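Exoribonuclease II, mitochondrial (Candida glabrata, PDB 6F3H) probably degrades RNA from the 3' end, one nucleotide at a time, as the magnesium-dependent nuclease component of the yeast mitochondrial degradosome. Local coordinates at residues A405-D410 with T460-D465; V631-N636 with M700-D705; A432-E437 with K473-R478; V581-D586 with T751-K756. The protein carries 1 engineered substitution. All blocks are in the same frame, centred on the assembly; numbering follows the deposited sequence.

Contact 1 of 4, residues A405-D410 with T460-D465; sequences AHEIND and TTYLPD. Engineered in segment 405-410: N409 (natural residue Asp). With MG (magnesium ion), chain E; nucleotides of chain C.
E407 and T460 mark the closest backbone approach, with their CA atoms 9.7 Å apart, so the loop 405-410 and the segment 460-465 meet through side chains. T460 OG1 donates to E407 OE1 over 3.0 Å, meeting the lone pair of OE1 that faces the other carboxylate oxygen; the same hydroxyl accepts from M470 N. The E407 chain bends at its second torsion (117°), which directs the carboxylate toward T460 and the phenol end of Y462. The tyrosine ring is sandwiched: T460 CG2 lies off-centre over one face, and the base of nucleotide C6 of the RNA chain covers the other, with Y462 CD2 3.4 Å from N3 of C6. The 3' end of the RNA is gripped by loop backbone, since E407 N donates to O3' of C6 over 2.6 Å and E407 O accepts from it. The engineered N409 (Asp in the natural protein) gives its backbone N to OP1 of C6. D410 OD1 binds magnesium at 2.3 Å, and D401 supplies a second carboxylate, as expected of an RNB-family active site. V467 of strand 467-468 packs against T460 and Y462, while helix 603-625 touches D410.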
# COMPACT_ATOMS: atom_id res chain seq x y z
N ALA A 405 11.82 17.68 -2.65
CA ALA A 405 10.40 17.46 -2.43
C ALA A 405 9.59 17.89 -3.64
O ALA A 405 10.03 18.72 -4.44
CB ALA A 405 9.91 18.21 -1.19
N HIS A 406 8.40 17.30 -3.79
CA HIS A 406 7.56 17.53 -4.95
C HIS A 406 6.32 18.35 -4.62
O HIS A 406 6.11 19.43 -5.17
CB HIS A 406 7.13 16.20 -5.56
CG HIS A 406 8.27 15.37 -6.02
ND1 HIS A 406 9.02 14.60 -5.15
CD2 HIS A 406 8.81 15.19 -7.24
CE1 HIS A 406 9.96 13.97 -5.83
NE2 HIS A 406 9.86 14.32 -7.10
N GLU A 407 5.49 17.85 -3.71
CA GLU A 407 4.26 18.50 -3.32
C GLU A 407 4.45 19.03 -1.91
O GLU A 407 4.84 18.28 -1.01
CB GLU A 407 3.07 17.55 -3.36
CG GLU A 407 2.72 17.00 -4.73
CD GLU A 407 2.86 15.49 -4.81
OE1 GLU A 407 1.97 14.85 -5.43
OE2 GLU A 407 3.84 14.94 -4.25
N ILE A 408 4.16 20.30 -1.73
CA ILE A 408 4.19 20.94 -0.43
C ILE A 408 2.74 21.07 0.02
O ILE A 408 2.02 21.93 -0.49
CB ILE A 408 4.88 22.31 -0.49
CG1 ILE A 408 6.02 22.27 -1.50
CG2 ILE A 408 5.43 22.71 0.87
CD1 ILE A 408 7.09 21.22 -1.19
N ASN A 409 2.33 20.24 0.99
CA ASN A 409 0.94 20.16 1.44
C ASN A 409 0.69 20.92 2.73
O ASN A 409 -0.47 21.20 3.05
CB ASN A 409 0.54 18.68 1.72
CG ASN A 409 0.30 17.84 0.47
OD1 ASN A 409 -0.75 17.93 -0.18
ND2 ASN A 409 1.25 16.97 0.16
N ASP A 410 1.74 21.30 3.45
CA ASP A 410 1.67 21.69 4.85
C ASP A 410 2.50 22.93 5.18
O ASP A 410 3.62 23.09 4.68
CB ASP A 410 2.20 20.53 5.69
CG ASP A 410 3.65 20.14 5.32
OD1 ASP A 410 4.05 20.36 4.16
OD2 ASP A 410 4.39 19.54 6.14
N THR A 460 -0.37 9.52 -4.73
CA THR A 460 0.79 9.73 -5.56
C THR A 460 1.67 8.52 -5.37
O THR A 460 1.67 7.89 -4.31
CB THR A 460 1.51 11.02 -5.20
OG1 THR A 460 0.83 12.10 -5.84
CG2 THR A 460 2.87 11.01 -5.73
N THR A 461 2.33 8.11 -6.46
CA THR A 461 3.20 6.94 -6.49
C THR A 461 4.66 7.39 -6.34
O THR A 461 5.20 8.05 -7.23
CB THR A 461 2.99 6.16 -7.77
OG1 THR A 461 1.61 5.76 -7.85
CG2 THR A 461 3.83 4.94 -7.75
N TYR A 462 5.26 7.09 -5.20
CA TYR A 462 6.62 7.50 -4.88
C TYR A 462 7.51 6.27 -4.89
O TYR A 462 7.35 5.38 -4.05
CB TYR A 462 6.68 8.19 -3.51
CG TYR A 462 5.91 9.51 -3.37
CD1 TYR A 462 6.35 10.67 -3.99
CD2 TYR A 462 4.77 9.59 -2.59
CE1 TYR A 462 5.66 11.87 -3.85
CE2 TYR A 462 4.07 10.77 -2.45
CZ TYR A 462 4.52 11.91 -3.08
OH TYR A 462 3.81 13.10 -2.93
N LEU A 463 8.44 6.20 -5.84
CA LEU A 463 9.38 5.09 -5.96
C LEU A 463 10.81 5.59 -6.16
O LEU A 463 11.02 6.64 -6.77
CB LEU A 463 9.01 4.21 -7.15
CG LEU A 463 7.78 3.35 -6.97
CD1 LEU A 463 7.43 2.83 -8.32
CD2 LEU A 463 8.08 2.19 -6.05
N PRO A 464 11.81 4.84 -5.67
CA PRO A 464 13.21 5.26 -5.88
C PRO A 464 13.53 5.58 -7.31
O PRO A 464 14.44 6.37 -7.59
CB PRO A 464 14.02 4.04 -5.41
CG PRO A 464 13.13 3.34 -4.48
CD PRO A 464 11.73 3.53 -5.00
N ASP A 465 12.82 4.94 -8.23
CA ASP A 465 13.02 5.17 -9.65
C ASP A 465 12.33 6.45 -10.11
O ASP A 465 12.87 7.17 -10.95
CB ASP A 465 12.50 3.97 -10.45
CG ASP A 465 13.19 2.67 -10.05
OD1 ASP A 465 12.93 2.22 -8.91
OD2 ASP A 465 13.96 2.10 -10.87
MG MG E . 6.15 19.56 3.92
P C C 6 4.12 16.61 2.41
OP1 C C 6 3.89 17.97 1.90
OP2 C C 6 3.00 15.73 2.77
O5' C C 6 5.04 15.95 1.32
C5' C C 6 6.30 16.53 1.03
C4' C C 6 7.15 15.63 0.16
O4' C C 6 7.62 14.47 0.91
C3' C C 6 6.49 15.00 -1.05
O3' C C 6 6.29 15.91 -2.11
C2' C C 6 7.48 13.92 -1.38
O2' C C 6 8.64 14.52 -1.89
C1' C C 6 7.82 13.40 0.01
N1 C C 6 6.98 12.23 0.39
C2 C C 6 7.40 10.95 -0.04
O2 C C 6 8.44 10.83 -0.68
N3 C C 6 6.71 9.82 0.23
C4 C C 6 5.59 9.93 0.91
N4 C C 6 4.95 8.79 1.16
C5 C C 6 5.13 11.21 1.37
C6 C C 6 5.82 12.32 1.09
P A C 5 2.09 13.91 6.97
OP1 A C 5 1.07 14.98 6.86
OP2 A C 5 1.77 12.54 6.49
O5' A C 5 3.35 14.41 6.15
C5' A C 5 3.93 15.66 6.47
C4' A C 5 5.31 15.81 5.89
O4' A C 5 6.20 14.82 6.47
C3' A C 5 5.45 15.59 4.40
O3' A C 5 5.09 16.74 3.66
C2' A C 5 6.91 15.23 4.26
O2' A C 5 7.72 16.39 4.37
C1' A C 5 7.11 14.37 5.50
N9 A C 5 6.76 12.99 5.21
C8 A C 5 5.57 12.34 5.38
N7 A C 5 5.58 11.10 4.95
C5 A C 5 6.87 10.97 4.46
C6 A C 5 7.54 9.90 3.88
N6 A C 5 6.97 8.70 3.67
N1 A C 5 8.83 10.12 3.50
C2 A C 5 9.39 11.33 3.71
N3 A C 5 8.86 12.42 4.26
C4 A C 5 7.60 12.14 4.60
O HOH W 1 5.97 19.63 5.87
O HOH W 2 4.95 21.12 3.82

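Contact 2 of 4, residues V631-N636 with M700-D705; sequences VYRCYN and MRRGPD. With nucleotides of chain C.
R633 and R702 present their guanidinium groups at nearly a right angle, the planes 87° apart, within the RNA channel of the RNB domain. NH2 of R633 sits over one face of the R702 group, displaced toward its rim, 3.6 Å from R702 NH1. Two like charges meet because both serve the phosphate backbone: R633 NH1 bonds weakly to OP2 of nucleotide U4 of the RNA chain, and R702 NH1 reaches OP2 of the next nucleotide, an adenosine, at 3.3 Å. R633 gets there by a bend at its third torsion (-33°) that turns the guanidinium across the end of R702. D705 fixes the rotation of R702 by a side-on, two-nitrogen salt bridge in which R702 NH2 meets D705 OD2 at 2.8 Å and NE meets OD1. The carboxylate would offset part of the local positive charge. R701 is extended from CG to NE; it lays one guanidinium face against C5 of nucleotide C6 and directs NE to OP2 of C6, 2.6 Å away. R702 occupies the N-cap position of helix 703-716. Two residues on, V631 packs against P704: its backbone N bonds N708 OD1 of the same helix, and V631 CG1 touches P704 CB at 3.6 Å.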
# COMPACT_ATOMS: atom_id res chain seq x y z
N VAL A 631 -13.08 9.69 5.49
CA VAL A 631 -12.21 8.53 5.35
C VAL A 631 -11.22 8.53 6.50
O VAL A 631 -10.29 9.33 6.52
CB VAL A 631 -11.46 8.57 4.02
CG1 VAL A 631 -10.69 7.28 3.86
CG2 VAL A 631 -12.42 8.83 2.89
N TYR A 632 -11.37 7.59 7.40
CA TYR A 632 -10.50 7.52 8.56
C TYR A 632 -9.38 6.55 8.28
O TYR A 632 -9.42 5.79 7.32
CB TYR A 632 -11.28 7.10 9.81
CG TYR A 632 -12.48 7.98 10.09
CD1 TYR A 632 -13.60 7.93 9.27
CD2 TYR A 632 -12.48 8.87 11.16
CE1 TYR A 632 -14.70 8.75 9.50
CE2 TYR A 632 -13.58 9.70 11.40
CZ TYR A 632 -14.69 9.63 10.57
OH TYR A 632 -15.81 10.43 10.78
N ARG A 633 -8.37 6.57 9.14
CA ARG A 633 -7.29 5.61 9.09
C ARG A 633 -7.24 4.96 10.46
O ARG A 633 -7.09 5.65 11.47
CB ARG A 633 -5.96 6.28 8.76
CG ARG A 633 -4.78 5.41 9.16
CD ARG A 633 -3.44 5.97 8.74
NE ARG A 633 -3.54 6.71 7.49
CZ ARG A 633 -2.58 7.49 7.03
NH1 ARG A 633 -1.46 7.63 7.73
NH2 ARG A 633 -2.75 8.15 5.88
N CYS A 634 -7.35 3.63 10.49
CA CYS A 634 -7.60 2.90 11.72
C CYS A 634 -6.53 1.85 11.90
O CYS A 634 -5.78 1.53 10.98
CB CYS A 634 -8.98 2.24 11.73
SG CYS A 634 -10.24 3.24 10.94
N TYR A 635 -6.47 1.31 13.11
CA TYR A 635 -5.53 0.24 13.41
C TYR A 635 -6.13 -0.55 14.56
O TYR A 635 -6.38 0.02 15.62
CB TYR A 635 -4.14 0.79 13.77
CG TYR A 635 -3.14 -0.29 14.13
CD1 TYR A 635 -3.23 -0.96 15.34
CD2 TYR A 635 -2.11 -0.64 13.28
CE1 TYR A 635 -2.35 -1.96 15.68
CE2 TYR A 635 -1.21 -1.65 13.62
CZ TYR A 635 -1.35 -2.31 14.84
OH TYR A 635 -0.50 -3.31 15.24
N ASN A 636 -6.33 -1.86 14.34
CA ASN A 636 -6.99 -2.71 15.32
C ASN A 636 -6.02 -3.43 16.21
O ASN A 636 -6.29 -3.62 17.39
CB ASN A 636 -7.84 -3.79 14.65
CG ASN A 636 -9.08 -3.25 14.02
OD1 ASN A 636 -9.43 -2.09 14.20
ND2 ASN A 636 -9.76 -4.11 13.26
N MSE A 700 -2.86 16.42 -1.67
CA MSE A 700 -2.39 16.34 -3.07
C MSE A 700 -1.73 15.04 -3.41
O MSE A 700 -1.26 14.84 -4.53
CB MSE A 700 -1.37 17.40 -3.40
CG MSE A 700 -1.84 18.82 -3.39
SE MSE A 700 -0.28 20.03 -3.35
CE MSE A 700 0.12 20.15 -5.25
N ARG A 701 -1.62 14.19 -2.41
CA ARG A 701 -0.86 12.97 -2.55
C ARG A 701 -1.54 11.80 -1.85
O ARG A 701 -1.03 10.69 -1.93
CB ARG A 701 0.56 13.16 -2.01
CG ARG A 701 0.63 13.35 -0.51
CD ARG A 701 2.07 13.39 -0.04
NE ARG A 701 2.19 13.64 1.39
CZ ARG A 701 2.22 12.69 2.32
NH1 ARG A 701 2.14 11.42 1.98
NH2 ARG A 701 2.31 13.01 3.60
N ARG A 702 -2.67 12.03 -1.19
CA ARG A 702 -3.51 11.00 -0.60
C ARG A 702 -4.96 11.32 -0.93
O ARG A 702 -5.46 12.37 -0.53
CB ARG A 702 -3.33 10.91 0.91
CG ARG A 702 -1.99 10.52 1.38
CD ARG A 702 -2.10 10.04 2.80
NE ARG A 702 -2.36 11.16 3.68
CZ ARG A 702 -1.59 11.50 4.70
NH1 ARG A 702 -0.52 10.77 4.99
NH2 ARG A 702 -1.92 12.54 5.46
N GLY A 703 -5.64 10.39 -1.61
CA GLY A 703 -7.05 10.47 -1.91
C GLY A 703 -7.96 10.58 -0.70
O GLY A 703 -8.93 11.34 -0.75
N PRO A 704 -7.71 9.83 0.37
CA PRO A 704 -8.51 10.06 1.59
C PRO A 704 -8.48 11.51 2.04
O PRO A 704 -9.54 12.09 2.31
CB PRO A 704 -7.85 9.15 2.62
CG PRO A 704 -7.01 8.24 1.89
CD PRO A 704 -6.76 8.73 0.53
N ASP A 705 -7.30 12.12 2.12
CA ASP A 705 -7.24 13.52 2.50
C ASP A 705 -8.00 14.36 1.50
O ASP A 705 -8.83 15.19 1.87
CB ASP A 705 -5.80 14.01 2.64
CG ASP A 705 -5.00 13.14 3.53
OD1 ASP A 705 -5.16 11.92 3.42
OD2 ASP A 705 -4.21 13.65 4.34
P C C 6 4.12 16.61 2.41
OP1 C C 6 3.89 17.97 1.90
OP2 C C 6 3.00 15.73 2.77
O5' C C 6 5.04 15.95 1.32
C5' C C 6 6.30 16.53 1.03
C4' C C 6 7.15 15.63 0.16
O4' C C 6 7.62 14.47 0.91
C3' C C 6 6.49 15.00 -1.05
O3' C C 6 6.29 15.91 -2.11
C2' C C 6 7.48 13.92 -1.38
O2' C C 6 8.64 14.52 -1.89
C1' C C 6 7.82 13.40 0.01
N1 C C 6 6.98 12.23 0.39
C2 C C 6 7.40 10.95 -0.04
O2 C C 6 8.44 10.83 -0.68
N3 C C 6 6.71 9.82 0.23
C4 C C 6 5.59 9.93 0.91
N4 C C 6 4.95 8.79 1.16
C5 C C 6 5.13 11.21 1.37
C6 C C 6 5.82 12.32 1.09
P A C 5 2.09 13.91 6.97
OP1 A C 5 1.07 14.98 6.86
OP2 A C 5 1.77 12.54 6.49
O5' A C 5 3.35 14.41 6.15
C5' A C 5 3.93 15.66 6.47
C4' A C 5 5.31 15.81 5.89
O4' A C 5 6.20 14.82 6.47
C3' A C 5 5.45 15.59 4.40
O3' A C 5 5.09 16.74 3.66
C2' A C 5 6.91 15.23 4.26
O2' A C 5 7.72 16.39 4.37
C1' A C 5 7.11 14.37 5.50
N9 A C 5 6.76 12.99 5.21
C8 A C 5 5.57 12.34 5.38
N7 A C 5 5.58 11.10 4.95
C5 A C 5 6.87 10.97 4.46
C6 A C 5 7.54 9.90 3.88
N6 A C 5 6.97 8.70 3.67
N1 A C 5 8.83 10.12 3.50
C2 A C 5 9.39 11.33 3.71
N3 A C 5 8.86 12.42 4.26
C4 A C 5 7.60 12.14 4.60
P U C 4 0.98 9.50 9.55
OP1 U C 4 -0.29 10.24 9.44
OP2 U C 4 1.33 8.48 8.54
O5' U C 4 2.10 10.58 9.50
C5' U C 4 2.19 11.53 10.54
C4' U C 4 3.36 12.39 10.30
O4' U C 4 4.57 11.64 10.55
C3' U C 4 3.52 12.82 8.86
O3' U C 4 2.64 13.86 8.48
C2' U C 4 5.00 13.16 8.79
O2' U C 4 5.25 14.41 9.40
C1' U C 4 5.59 12.06 9.67
N1 U C 4 6.04 10.90 8.86
C2 U C 4 7.34 10.96 8.41
O2 U C 4 8.09 11.88 8.68
N3 U C 4 7.74 9.90 7.66
C4 U C 4 6.98 8.81 7.31
O4 U C 4 7.50 7.94 6.62
C5 U C 4 5.63 8.82 7.80
C6 U C 4 5.21 9.85 8.55

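Contact 3 of 4, residues A432-E437 with K473-R478; sequences AGLFPE and KSFCNR
L434 and F435 contact the helix 473-479 entirely through non-polar surface, and the two backbones come nearest at L434 and F475, whose CA atoms are 7.4 Å apart. The aromatic component is the pair F435 and F475. Their planes are tilted by 30° and their centroids lie 5.2 Å apart; F435 CE1 and CZ both lie near F475 CE2, and the rings, slid apart so that they barely overlap, do not form a full stack. The CB of F435 does not point at the helix; CG beside the backbone N (chi1 -61°) carries the ring back to it.

The aliphatic component is supplied by L434. Its CB lies 3.9 Å from F475 CD2, while its CD2 methyl rests on the stem of R478, which passes it at a slant, 3.5 Å from CD and 3.6 Å from CG. R478 is extended from CG to NE, which lets its methylenes cover the leucine while the guanidinium continues past it. The charged component thus lies beyond the apolar patch: R478 NH2 forms a salt bridge with E489 of strand 488-499.

The contact joins the 3-10 turn after strand 421-429 to the short helix 473-479 of the RNB domain. V450 of helix 449-456 packs against both phenylalanines, P381 touches L434 and F475, and helix 703-716 lies against A432.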
# COMPACT_ATOMS: atom_id res chain seq x y z
N ALA A 432 -8.57 20.83 -3.27
CA ALA A 432 -10.01 20.65 -3.46
C ALA A 432 -10.64 21.86 -4.16
O ALA A 432 -11.65 21.72 -4.86
CB ALA A 432 -10.68 20.39 -2.12
N GLY A 433 -10.05 23.05 -4.00
CA GLY A 433 -10.63 24.25 -4.57
C GLY A 433 -10.62 24.32 -6.08
O GLY A 433 -11.46 25.00 -6.67
N LEU A 434 -9.68 23.64 -6.74
CA LEU A 434 -9.54 23.85 -8.18
C LEU A 434 -10.62 23.16 -9.00
O LEU A 434 -10.60 23.24 -10.24
CB LEU A 434 -8.15 23.42 -8.65
CG LEU A 434 -7.01 24.10 -7.88
CD1 LEU A 434 -6.51 23.19 -6.84
CD2 LEU A 434 -5.82 24.51 -8.73
N PHE A 435 -11.59 22.52 -8.34
CA PHE A 435 -12.60 21.72 -9.00
C PHE A 435 -14.01 22.22 -8.72
O PHE A 435 -14.36 22.48 -7.56
CB PHE A 435 -12.51 20.27 -8.55
CG PHE A 435 -11.21 19.63 -8.86
CD1 PHE A 435 -10.86 19.34 -10.17
CD2 PHE A 435 -10.33 19.28 -7.86
CE1 PHE A 435 -9.65 18.74 -10.47
CE2 PHE A 435 -9.12 18.68 -8.16
CZ PHE A 435 -8.78 18.42 -9.46
N PRO A 436 -14.86 22.28 -9.75
CA PRO A 436 -16.26 22.68 -9.53
C PRO A 436 -16.97 21.89 -8.45
O PRO A 436 -17.92 22.40 -7.84
CB PRO A 436 -16.89 22.45 -10.91
CG PRO A 436 -15.76 22.72 -11.85
CD PRO A 436 -14.54 22.17 -11.18
N GLU A 437 -16.53 20.67 -8.18
CA GLU A 437 -17.21 19.87 -7.17
C GLU A 437 -17.08 20.44 -5.78
O GLU A 437 -17.83 20.03 -4.89
CB GLU A 437 -16.69 18.44 -7.18
CG GLU A 437 -17.30 17.53 -8.26
CD GLU A 437 -16.63 17.66 -9.63
OE1 GLU A 437 -17.09 16.98 -10.59
OE2 GLU A 437 -15.68 18.46 -9.76
N LYS A 473 0.38 18.24 -13.25
CA LYS A 473 1.42 19.20 -12.90
C LYS A 473 0.84 20.58 -12.73
O LYS A 473 1.20 21.29 -11.79
CB LYS A 473 2.51 19.25 -13.98
N SER A 474 -0.06 20.97 -13.63
CA SER A 474 -0.62 22.32 -13.58
C SER A 474 -1.28 22.59 -12.24
O SER A 474 -1.04 23.62 -11.61
CB SER A 474 -1.63 22.50 -14.70
OG SER A 474 -2.80 21.78 -14.41
N PHE A 475 -2.12 21.67 -11.78
CA PHE A 475 -2.80 21.84 -10.51
C PHE A 475 -1.83 21.84 -9.35
O PHE A 475 -2.11 22.45 -8.30
CB PHE A 475 -3.81 20.72 -10.32
CG PHE A 475 -5.00 20.78 -11.24
CD1 PHE A 475 -4.83 20.91 -12.60
CD2 PHE A 475 -6.28 20.65 -10.74
CE1 PHE A 475 -5.92 20.96 -13.45
CE2 PHE A 475 -7.37 20.70 -11.57
CZ PHE A 475 -7.19 20.85 -12.93
N CYS A 476 -0.69 21.17 -9.50
CA CYS A 476 0.26 21.10 -8.40
C CYS A 476 0.99 22.43 -8.21
O CYS A 476 1.20 22.87 -7.08
CB CYS A 476 1.26 19.96 -8.63
SG CYS A 476 0.64 18.24 -8.43
N ASN A 477 1.37 23.07 -9.31
CA ASN A 477 2.04 24.36 -9.23
C ASN A 477 1.15 25.39 -8.57
O ASN A 477 1.62 26.19 -7.75
CB ASN A 477 2.42 24.80 -10.64
CG ASN A 477 3.69 24.15 -11.10
OD1 ASN A 477 4.58 23.87 -10.28
ND2 ASN A 477 3.78 23.86 -12.39
N ARG A 478 -0.14 25.38 -8.90
CA ARG A 478 -1.06 26.36 -8.33
C ARG A 478 -1.30 26.09 -6.87
O ARG A 478 -1.23 27.00 -6.04
CB ARG A 478 -2.40 26.36 -9.07
CG ARG A 478 -3.43 27.10 -8.26
CD ARG A 478 -4.49 27.78 -9.08
NE ARG A 478 -5.28 28.64 -8.20
CZ ARG A 478 -5.66 29.89 -8.49
NH1 ARG A 478 -5.31 30.44 -9.65
NH2 ARG A 478 -6.38 30.58 -7.61

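Contact 4 of 4, residues V581-D586 with T751-K756; sequences VSLSPD and TYWTLK
A strand-on-helix apolar contact is made here between strand 580-584 and the long helix 725-761, away from the metal site. The axes of the local segments, 581-584 and 751-756, approach to 9.0 Å with a 69° angle between their directions, and V581 and T754 have the nearest CA atoms, at 7.0 Å. Alternate strand residues, V581 and L583, direct their CB atoms toward the helix. L583 lays both methyls on one face of the W753 indole: CD2 stands over the six-membered ring in a CH-pi contact, 4.1 Å from the centroid and 17° off the normal, and CD1 lies 3.7 Å from CZ2. Y752 CD2 covers the opposite indole face, so the ring is held between strand and helix neighbour. At its edge, W753 NE1 bonds D465, which helps fix the rotation of the indole. V581 divides its two methyls: CG1 touches W753 CB at 3.7 Å and CG2 lies in van der Waals contact with T754 OG1, a hydroxyl whose hydrogen bond goes to S750 O one turn back. Strand 593-597 pairs antiparallel with 580-584, and P594 and F596 add to the strand side. The result is a two-stranded antiparallel hairpin packed by one face across a helix.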
# COMPACT_ATOMS: atom_id res chain seq x y z
N VAL A 581 16.57 3.56 0.16
CA VAL A 581 17.15 3.55 -1.17
C VAL A 581 16.91 4.88 -1.86
O VAL A 581 15.78 5.38 -1.91
CB VAL A 581 16.57 2.39 -2.01
CG1 VAL A 581 17.11 2.43 -3.43
CG2 VAL A 581 16.91 1.10 -1.34
N SER A 582 17.97 5.43 -2.41
CA SER A 582 17.93 6.58 -3.27
C SER A 582 18.77 6.26 -4.49
O SER A 582 19.86 5.71 -4.37
CB SER A 582 18.49 7.81 -2.57
OG SER A 582 18.82 8.80 -3.52
N LEU A 583 18.27 6.61 -5.66
CA LEU A 583 19.09 6.41 -6.83
C LEU A 583 19.90 7.66 -7.05
O LEU A 583 19.40 8.77 -6.88
CB LEU A 583 18.29 6.10 -8.08
CG LEU A 583 17.63 4.75 -7.97
CD1 LEU A 583 17.08 4.35 -9.32
CD2 LEU A 583 18.66 3.76 -7.48
N SER A 584 21.13 7.47 -7.45
CA SER A 584 21.98 8.55 -7.88
C SER A 584 22.17 8.39 -9.38
O SER A 584 21.91 7.32 -9.93
CB SER A 584 23.33 8.51 -7.17
OG SER A 584 23.17 8.26 -5.79
N PRO A 585 22.60 9.43 -10.06
CA PRO A 585 22.66 9.35 -11.53
C PRO A 585 24.05 8.96 -12.00
O PRO A 585 24.97 8.81 -11.19
CB PRO A 585 22.28 10.77 -11.97
CG PRO A 585 21.77 11.46 -10.72
CD PRO A 585 22.53 10.82 -9.61
N ASP A 586 24.23 8.81 -13.31
CA ASP A 586 25.44 8.23 -13.85
C ASP A 586 26.11 9.16 -14.86
O ASP A 586 25.57 10.19 -15.27
CB ASP A 586 25.15 6.86 -14.49
CG ASP A 586 24.36 6.95 -15.81
OD1 ASP A 586 23.88 8.03 -16.21
OD2 ASP A 586 24.19 5.88 -16.44
N THR A 751 13.83 -3.27 -2.70
CA THR A 751 14.51 -4.57 -2.62
C THR A 751 15.36 -4.82 -3.85
O THR A 751 16.52 -5.24 -3.74
CB THR A 751 13.50 -5.67 -2.45
OG1 THR A 751 12.72 -5.37 -1.30
CG2 THR A 751 14.21 -6.92 -2.24
N TYR A 752 14.79 -4.62 -5.04
CA TYR A 752 15.55 -4.86 -6.26
C TYR A 752 16.85 -4.11 -6.19
O TYR A 752 17.91 -4.67 -6.47
CB TYR A 752 14.76 -4.44 -7.49
CG TYR A 752 15.56 -4.30 -8.78
CD1 TYR A 752 16.11 -5.41 -9.41
CD2 TYR A 752 15.72 -3.07 -9.39
CE1 TYR A 752 16.81 -5.29 -10.62
CE2 TYR A 752 16.43 -2.94 -10.59
CZ TYR A 752 16.97 -4.03 -11.19
OH TYR A 752 17.65 -3.79 -12.36
N TRP A 753 16.80 -2.85 -5.73
CA TRP A 753 17.98 -2.00 -5.69
C TRP A 753 18.89 -2.33 -4.50
O TRP A 753 20.12 -2.28 -4.64
CB TRP A 753 17.57 -0.53 -5.66
CG TRP A 753 16.96 -0.06 -6.94
CD1 TRP A 753 15.67 0.29 -7.13
CD2 TRP A 753 17.61 0.10 -8.22
NE1 TRP A 753 15.47 0.69 -8.44
CE2 TRP A 753 16.64 0.57 -9.13
CE3 TRP A 753 18.91 -0.10 -8.68
CZ2 TRP A 753 16.92 0.83 -10.46
CZ3 TRP A 753 19.19 0.16 -10.01
CH2 TRP A 753 18.20 0.62 -10.88
N THR A 754 18.33 -2.60 -3.33
CA THR A 754 19.16 -3.11 -2.24
C THR A 754 20.02 -4.26 -2.73
O THR A 754 21.24 -4.25 -2.57
CB THR A 754 18.30 -3.59 -1.09
OG1 THR A 754 17.43 -2.55 -0.69
CG2 THR A 754 19.17 -3.99 0.07
N LEU A 755 19.38 -5.25 -3.38
CA LEU A 755 20.09 -6.46 -3.80
C LEU A 755 21.06 -6.18 -4.94
O LEU A 755 22.19 -6.67 -4.92
CB LEU A 755 19.09 -7.53 -4.22
CG LEU A 755 18.08 -8.03 -3.19
CD1 LEU A 755 17.38 -9.28 -3.70
CD2 LEU A 755 18.70 -8.30 -1.85
N LYS A 756 20.64 -5.38 -5.93
CA LYS A 756 21.52 -5.08 -7.06
C LYS A 756 22.81 -4.44 -6.57
O LYS A 756 23.87 -4.61 -7.19
CB LYS A 756 20.80 -4.15 -8.04
CG LYS A 756 21.41 -4.00 -9.45
CD LYS A 756 20.36 -3.65 -10.54
CE LYS A 756 20.99 -3.39 -11.94
NZ LYS A 756 20.26 -2.37 -12.80

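Along the chain, contact 1 opens first, at 405-410, and closes at 460-465. Contact 3 starts inside that span, at 432-437, and ends beyond it, at 473-478, so the two cross. Contact 4 then opens at 581-586 and closes only at 751-756, enclosing contact 2 (631-636 with 700-705) in its loop. Contacts 1 and 2 meet directly: OD1 of the engineered N409 bonds M700 N and T460 N bonds R701 O, which joins the metal-site loop to the phosphate-binding arginines. M700 CE also packs on C476, bringing contact 3 against contact 2. P464 packs on V581 and L583, tying contact 1 to the strand of contact 4, whereas contacts 3 and 4 stay about 21 Å apart at their nearest atoms.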